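Local coordinates for dual specificity phosphatase 28 (Homo sapiens, PDB 5Y15), which dephosphorylates a synthetic aryl phosphate in vitro as an atypical dual-specificity phosphatase, with almost no detectable activity towards phosphotyrosine and still less towards phosphothreonine, at residues V41-A44 / P45-L49; R143-L147 / A148-Q152. The protein carries 2 engineered substitutions. One frame throughout, in Å; residues are numbered along the deposited sequence.

Contact 1. Residues V41-A44 / P45-L49; sequences VRVA and PSLFL
Arg42 and Phe48 face each other across a non-hydrogen-bonded pair of antiparallel strands, and their side chains leave the sheet on the same side. The ring atom CD2 of Phe48 lies 3.5 Å from CA of Arg42, while CE2 meets the start of the arginine chain, at 3.8 Å from Arg42 CB. With Phe48 CG anti to its carbonyl carbon (chi1 -57°), the ring is carried obliquely over the neighbouring strand. Arg42 itself runs extended from CG to NE, which takes its guanidinium past the phenylalanine to the turn; there NH2 stands 3.7 Å from CA of Pro45, which lies over one face of the group. The guanidinium and phenyl planes stand 83° apart, and the ring meets the backbone and first carbons of Arg42 and not its guanidinium.

The frame for these side chains is a tight beta hairpin at the margin of the phosphatase sheet, closed by a type II turn from Ala44 to Leu47. Val41 and Leu49 form a hydrogen-bonded pair with two backbone bonds. Nearer the turn the register slips by one at a classic beta bulge: Val43 and Ala44 both face Leu47, whose O accepts a bond of 2.9 Å from Val43 N and a weak one from Ala44 N.

Apolar side chains meet away from the Arg42–Phe48 pair. The two methyls of Val43 divide the work, CG1 resting 3.8 Å from Leu47 CD2 and CG2 lying 3.7 Å from Leu49 CB. Helix 130-142 covers all three, with Leu139 touching both Val43 and Leu47, and helix 147-157 adds Val154 and Ala157 against Val43. Leu49 also comes near Ser124, the engineered replacement at the position inferred to form the phosphocysteine intermediate.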
loop_
_atom_site.group_PDB
_atom_site.type_symbol
_atom_site.label_atom_id
_atom_site.label_comp_id
_atom_site.label_asym_id
_atom_site.label_seq_id
_atom_site.Cartn_x
_atom_site.Cartn_y
_atom_site.Cartn_z
ATOM N N VAL A 41 15.443 12.247 -2.505
ATOM C CA VAL A 41 16.200 12.636 -1.323
ATOM C C VAL A 41 16.038 11.572 -0.245
ATOM O O VAL A 41 14.935 11.053 -0.030
ATOM C CB VAL A 41 15.716 13.990 -0.778
ATOM C CG1 VAL A 41 16.462 14.291 0.469
ATOM C CG2 VAL A 41 15.916 15.077 -1.785
ATOM N N ARG A 42 17.137 11.238 0.428
ATOM C CA ARG A 42 17.067 10.454 1.659
ATOM C C ARG A 42 16.553 11.346 2.784
ATOM O O ARG A 42 17.148 12.393 3.067
ATOM C CB ARG A 42 18.451 9.900 1.999
ATOM C CG ARG A 42 18.495 8.745 2.985
ATOM C CD ARG A 42 19.939 8.536 3.445
ATOM N NE ARG A 42 20.156 7.335 4.260
ATOM C CZ ARG A 42 20.316 7.342 5.584
ATOM N NH1 ARG A 42 20.262 8.491 6.255
ATOM N NH2 ARG A 42 20.525 6.201 6.244
ATOM N N VAL A 43 15.414 10.988 3.380
ATOM C CA VAL A 43 14.915 11.734 4.540
ATOM C C VAL A 43 15.458 11.145 5.837
ATOM O O VAL A 43 15.733 11.865 6.799
ATOM C CB VAL A 43 13.378 11.734 4.558
ATOM C CG1 VAL A 43 12.861 12.339 5.855
ATOM C CG2 VAL A 43 12.815 12.481 3.350
ATOM N N ALA A 44 15.516 9.824 5.877
ATOM C CA ALA A 44 15.868 9.055 7.054
ATOM C C ALA A 44 16.154 7.645 6.574
ATOM O O ALA A 44 15.890 7.319 5.407
ATOM C CB ALA A 44 14.725 9.084 8.081
ATOM N N PRO A 45 16.675 6.779 7.433
ATOM C CA PRO A 45 16.988 5.418 6.982
ATOM C C PRO A 45 15.796 4.736 6.330
ATOM O O PRO A 45 14.666 4.818 6.816
ATOM C CB PRO A 45 17.405 4.716 8.280
ATOM C CG PRO A 45 18.003 5.828 9.071
ATOM C CD PRO A 45 17.091 6.974 8.838
ATOM N N SER A 46 16.051 4.130 5.176
ATOM C CA SER A 46 15.082 3.351 4.417
ATOM C C SER A 46 13.884 4.181 3.928
ATOM O O SER A 46 12.877 3.616 3.500
ATOM C CB SER A 46 14.613 2.148 5.240
ATOM O OG SER A 46 15.601 1.125 5.223
ATOM N N LEU A 47 14.006 5.506 3.911
ATOM C CA LEU A 47 12.907 6.410 3.593
ATOM C C LEU A 47 13.383 7.523 2.667
ATOM O O LEU A 47 14.214 8.343 3.070
ATOM C CB LEU A 47 12.346 7.015 4.881
ATOM C CG LEU A 47 11.300 8.097 4.669
ATOM C CD1 LEU A 47 9.994 7.438 4.166
ATOM C CD2 LEU A 47 11.110 8.919 5.957
ATOM N N PHE A 48 12.842 7.574 1.443
ATOM C CA PHE A 48 13.164 8.609 0.461
ATOM C C PHE A 48 11.914 9.354 0.010
ATOM O O PHE A 48 10.846 8.763 -0.145
ATOM C CB PHE A 48 13.822 8.030 -0.787
ATOM C CG PHE A 48 15.064 7.259 -0.507
ATOM C CD1 PHE A 48 14.993 5.927 -0.119
ATOM C CD2 PHE A 48 16.308 7.866 -0.611
ATOM C CE1 PHE A 48 16.140 5.205 0.136
ATOM C CE2 PHE A 48 17.469 7.147 -0.354
ATOM C CZ PHE A 48 17.384 5.814 0.021
ATOM N N LEU A 49 12.086 10.644 -0.265
ATOM C CA LEU A 49 11.050 11.527 -0.759
ATOM C C LEU A 49 11.415 11.929 -2.186
ATOM O O LEU A 49 12.597 12.054 -2.518
ATOM C CB LEU A 49 10.935 12.770 0.132
ATOM C CG LEU A 49 9.865 13.815 -0.180
ATOM C CD1 LEU A 49 9.540 14.552 1.068
ATOM C CD2 LEU A 49 10.269 14.804 -1.274
#

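Contact 2. Residues R143-L147 / A148-Q152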
loop_
_atom_site.group_PDB
_atom_site.type_symbol
_atom_site.label_atom_id
_atom_site.label_comp_id
_atom_site.label_asym_id
_atom_site.label_seq_id
_atom_site.Cartn_x
_atom_site.Cartn_y
_atom_site.Cartn_z
ATOM N N ARG A 143 8.577 5.906 13.898
ATOM C CA ARG A 143 9.877 6.208 14.468
ATOM C C ARG A 143 9.709 7.092 15.696
ATOM O O ARG A 143 10.671 7.694 16.163
ATOM C CB ARG A 143 10.776 6.880 13.433
ATOM C CG ARG A 143 10.829 6.176 12.083
ATOM C CD ARG A 143 11.851 5.085 12.036
ATOM N NE ARG A 143 11.771 4.351 10.776
ATOM C CZ ARG A 143 12.469 4.657 9.684
ATOM N NH1 ARG A 143 13.316 5.684 9.702
ATOM N NH2 ARG A 143 12.327 3.938 8.576
ATOM N N GLY A 144 8.502 7.117 16.250
ATOM C CA GLY A 144 8.225 7.825 17.497
ATOM C C GLY A 144 8.689 9.259 17.560
ATOM O O GLY A 144 9.000 9.754 18.654
ATOM N N LEU A 145 8.623 9.993 16.449
ATOM C CA LEU A 145 9.014 11.389 16.520
ATOM C C LEU A 145 7.816 12.293 16.748
ATOM O O LEU A 145 6.688 11.988 16.374
ATOM C CB LEU A 145 9.748 11.853 15.260
ATOM C CG LEU A 145 11.164 11.359 14.952
ATOM C CD1 LEU A 145 11.132 10.003 14.373
ATOM C CD2 LEU A 145 11.853 12.291 13.974
ATOM N N SER A 146 8.087 13.441 17.350
ATOM C CA SER A 146 7.047 14.443 17.424
ATOM C C SER A 146 6.859 15.060 16.045
ATOM O O SER A 146 7.666 14.865 15.140
ATOM C CB SER A 146 7.408 15.506 18.459
ATOM O OG SER A 146 8.560 16.230 18.055
ATOM N N LEU A 147 5.760 15.792 15.880
ATOM C CA LEU A 147 5.530 16.501 14.631
ATOM C C LEU A 147 6.664 17.482 14.334
ATOM O O LEU A 147 7.122 17.595 13.184
ATOM C CB LEU A 147 4.187 17.226 14.699
ATOM C CG LEU A 147 3.827 18.150 13.544
ATOM C CD1 LEU A 147 3.968 17.408 12.243
ATOM C CD2 LEU A 147 2.413 18.686 13.719
ATOM N N ALA A 148 7.133 18.193 15.361
ATOM C CA ALA A 148 8.207 19.173 15.184
ATOM C C ALA A 148 9.451 18.539 14.570
ATOM O O ALA A 148 9.999 19.041 13.580
ATOM C CB ALA A 148 8.544 19.822 16.526
ATOM N N LYS A 149 9.938 17.456 15.168
ATOM C CA LYS A 149 11.178 16.863 14.686
ATOM C C LYS A 149 10.987 16.008 13.444
ATOM O O LYS A 149 11.911 15.903 12.625
ATOM C CB LYS A 149 11.855 16.057 15.796
ATOM C CG LYS A 149 12.820 16.911 16.649
ATOM C CD LYS A 149 12.134 18.110 17.307
ATOM C CE LYS A 149 13.127 19.033 18.005
ATOM N NZ LYS A 149 12.438 20.207 18.628
ATOM N N ALA A 150 9.832 15.356 13.296
ATOM C CA ALA A 150 9.584 14.632 12.058
ATOM C C ALA A 150 9.615 15.597 10.887
ATOM O O ALA A 150 10.332 15.380 9.895
ATOM C CB ALA A 150 8.233 13.912 12.115
ATOM N N PHE A 151 8.894 16.707 11.008
ATOM C CA PHE A 151 8.914 17.627 9.887
ATOM C C PHE A 151 10.295 18.241 9.729
ATOM O O PHE A 151 10.750 18.433 8.601
ATOM C CB PHE A 151 7.862 18.722 10.018
ATOM C CG PHE A 151 7.830 19.619 8.823
ATOM C CD1 PHE A 151 7.500 19.091 7.576
ATOM C CD2 PHE A 151 8.150 20.963 8.919
ATOM C CE1 PHE A 151 7.488 19.887 6.435
ATOM C CE2 PHE A 151 8.128 21.773 7.789
ATOM C CZ PHE A 151 7.805 21.228 6.535
ATOM N N GLN A 152 10.995 18.522 10.847
ATOM C CA GLN A 152 12.345 19.073 10.737
ATOM C C GLN A 152 13.245 18.158 9.922
ATOM O O GLN A 152 14.013 18.623 9.074
ATOM C CB GLN A 152 12.953 19.310 12.127
ATOM C CG GLN A 152 14.338 19.933 12.064
ATOM C CD GLN A 152 15.245 19.476 13.215
ATOM O OE1 GLN A 152 15.510 20.232 14.156
ATOM N NE2 GLN A 152 15.722 18.234 13.137
#
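This is a local helix-capping contact at the start of helix 147-157, just after the short loop that follows helix 130-142. Ser146 occupies the N-cap position. Its OG accepts a weak but straight bond from Lys149 N, at 3.4 Å and with an N-H...O angle of 171°. The first torsion of the serine, 65°, sets OG between its own backbone N and carbonyl carbon and so turns it back over the opening turn, where it can meet one of the amides of the first turn.

The same residue also begins the regular backbone ladder. Ser146 O accepts from Ala150 N at 2.9 Å, and Leu147 O accepts from Phe151 N at the same length, the second donor tilted 28° from the carbonyl plane. Ser146 thus engages two successive amides, one through its side chain and one through its main chain.

Beside the polar cap, Leu145 lays its side chain against the first turn. Its CD2 comes within 3.7 Å of Ala150 N, and its CB lies 4.1 Å from Ala150 CB, the N'-to-N4 apolar contact of a hydrophobic staple. Ala150 CB is itself only 3.2 Å from Ser146 O, so the small methyl sits close to the carbonyl that its own amide engages.

Leu147 points away from this turn and packs against both flanking helices, meeting Met140 of helix 130-142 and Leu171 of helix 165-179. Helix 165-179 also supplies Glu175, whose OE2 accepts a hydrogen bond from Leu147 N, and Trp168, which meets the Phe151 ring edge-to-face; Ala150 rests instead on Leu139 of helix 130-142.

How the contacts relate
Both contacts are partly buried, but contact 1 lies nearer the centre of the chain, about 9 Å against 14 Å between centres. Contact 1 pairs two strands through cross-strand bonds and valine and leucine packing; contact 2 organises a helix start, where backbone bonds from the first turn are joined by a weak serine cap and a leucine-alanine contact. They hold different elements yet share neighbours: Leu139 of helix 130-142 touches Val43 and Leu47 in one and Ala150 in the other. Arg143 also links them directly, its NH2 lying 3.1 Å from Pro45 O in a probable hydrogen bond, while its NH1 packs against Ala44 CB. The loop before the helix is thereby tied to the hairpin turn.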